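Local structure of dihydrodipicolinate synthase (Bacteroides thetaiotaomicron, 4XKY) at residues Q52-S55 / Y56-M60. The protein probably works as a Schiff-base-forming lyase of the DapA family, described as a dihydrodipicolinate synthase, though an N-acetylneuraminate lyase activity is also possible. Numbering follows the deposited sequence.
Sequences QSLS and YKLRM
Ser-55 O accepts from Arg-59 N at 3.0 Å, nearly straight at 168°, and so forms the first backbone bond of the helix that starts at Tyr-56. Met-60 N bonds to Tyr-56 O and continues the ladder. The Ser-55 side chain turns back over the opening turn. Its OG takes the backbone N-H of Leu-58 at 3.1 Å. A chi1 of 76° places OG between its own backbone N and carbonyl carbon, facing that N-H. Asp-20 OD1 is a second hydrogen-bond partner of the hydroxyl. With an alanine in place of Ser-55, Leu-58 N would probably lose its capping acceptor and Asp-20 its hydroxyl partner. Leu-54, just before the N-cap, packs against Leu-58 in the first turn, CD2 against CD2 at 3.9 Å. Leu-58 also packs on Leu-16. Arg-59 runs its aliphatic part along the loop backbone, with CG 3.4 Å from Ser-55 O and CD 3.7 Å from Leu-54 O. A bend at chi3 (77°) carries the guanidinium to a water and Asp-82. The water donates to Leu-54 O at 2.7 Å and accepts from Arg-59 NH1 at 3.0 Å. NH1 also forms a salt bridge to Asp-82. Tyr-56 OH bonds to Glu-87 O and Asn-90 ND2 of its own chain, while the ring meets an aromatic ring of a neighbouring subunit. Ser-55 is thus the N-cap where the loop after strand 42-44 enters helix 56-70 of the TIM barrel, at a subunit interface of the tetramer.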
loop_
_atom_site.group_PDB
_atom_site.type_symbol
_atom_site.label_atom_id
_atom_site.label_comp_id
_atom_site.label_asym_id
_atom_site.label_seq_id
_atom_site.Cartn_x
_atom_site.Cartn_y
_atom_site.Cartn_z
ATOM N N GLN A 52 16.403 2.761 14.954
ATOM C CA GLN A 52 15.521 1.626 15.215
ATOM C C GLN A 52 16.287 0.310 15.378
ATOM O O GLN A 52 15.912 -0.517 16.226
ATOM C CB GLN A 52 14.522 1.478 14.077
ATOM C CG GLN A 52 15.195 1.163 12.748
ATOM C CD GLN A 52 14.412 1.674 11.558
ATOM O OE1 GLN A 52 13.282 2.147 11.699
ATOM N NE2 GLN A 52 15.011 1.583 10.373
ATOM N N SER A 53 17.362 0.132 14.599
ATOM C CA SER A 53 18.056 -1.169 14.535
ATOM C C SER A 53 19.150 -1.330 15.605
ATOM O O SER A 53 19.695 -2.411 15.807
ATOM C CB SER A 53 18.589 -1.416 13.115
ATOM O OG SER A 53 19.806 -0.714 12.915
ATOM N N LEU A 54 19.431 -0.249 16.325
ATOM C CA LEU A 54 20.415 -0.233 17.414
ATOM C C LEU A 54 19.772 -0.515 18.745
ATOM O O LEU A 54 18.619 -0.205 18.960
ATOM C CB LEU A 54 21.089 1.133 17.488
ATOM C CG LEU A 54 21.831 1.533 16.212
ATOM C CD1 LEU A 54 22.529 2.856 16.406
ATOM C CD2 LEU A 54 22.807 0.470 15.737
ATOM N N SER A 55 20.537 -1.116 19.642
ATOM C CA SER A 55 20.079 -1.358 20.993
ATOM C C SER A 55 19.850 -0.029 21.735
ATOM O O SER A 55 20.373 1.024 21.359
ATOM C CB SER A 55 21.113 -2.190 21.747
ATOM O OG SER A 55 22.219 -1.377 22.124
ATOM N N TYR A 56 19.064 -0.089 22.799
ATOM C CA TYR A 56 18.843 1.083 23.646
ATOM C C TYR A 56 20.133 1.617 24.204
ATOM O O TYR A 56 20.349 2.806 24.245
ATOM C CB TYR A 56 17.959 0.716 24.832
ATOM C CG TYR A 56 17.172 1.893 25.329
ATOM C CD1 TYR A 56 16.167 2.435 24.539
ATOM C CD2 TYR A 56 17.429 2.476 26.563
ATOM C CE1 TYR A 56 15.426 3.514 24.962
ATOM C CE2 TYR A 56 16.688 3.563 26.997
ATOM C CZ TYR A 56 15.686 4.073 26.180
ATOM O OH TYR A 56 14.911 5.140 26.536
ATOM N N LYS A 57 21.002 0.727 24.655
ATOM C CA LYS A 57 22.299 1.139 25.151
ATOM C C LYS A 57 23.050 1.970 24.121
ATOM O O LYS A 57 23.574 3.047 24.431
ATOM C CB LYS A 57 23.122 -0.088 25.545
ATOM C CG LYS A 57 24.493 0.229 26.131
ATOM C CD LYS A 57 25.363 -1.023 26.150
ATOM C CE LYS A 57 26.169 -1.175 24.866
ATOM N NZ LYS A 57 26.829 -2.505 24.797
ATOM N N LEU A 58 23.090 1.491 22.884
ATOM C CA LEU A 58 23.860 2.198 21.864
ATOM C C LEU A 58 23.254 3.542 21.524
ATOM O O LEU A 58 23.970 4.513 21.374
ATOM C CB LEU A 58 23.996 1.348 20.622
ATOM C CG LEU A 58 25.133 1.591 19.659
ATOM C CD1 LEU A 58 26.448 1.786 20.360
ATOM C CD2 LEU A 58 25.220 0.391 18.751
ATOM N N ARG A 59 21.933 3.617 21.458
ATOM C CA ARG A 59 21.272 4.896 21.249
ATOM C C ARG A 59 21.674 5.873 22.390
ATOM O O ARG A 59 21.964 7.031 22.144
ATOM C CB ARG A 59 19.762 4.705 21.161
ATOM C CG ARG A 59 19.342 3.913 19.938
ATOM C CD ARG A 59 18.005 3.224 20.123
ATOM N NE ARG A 59 16.904 4.169 19.983
ATOM C CZ ARG A 59 15.644 3.899 20.299
ATOM N NH1 ARG A 59 15.319 2.705 20.803
ATOM N NH2 ARG A 59 14.715 4.835 20.134
ATOM N N MET A 60 21.723 5.395 23.628
ATOM C CA MET A 60 22.111 6.274 24.738
ATOM C C MET A 60 23.559 6.736 24.630
ATOM O O MET A 60 23.843 7.906 24.848
ATOM C CB MET A 60 21.836 5.631 26.089
ATOM C CG MET A 60 20.340 5.515 26.334
ATOM S SD MET A 60 19.766 4.822 27.905
ATOM C CE MET A 60 20.824 3.393 28.133
HETATM O O HOH W 1 16.589 -0.020 20.665
#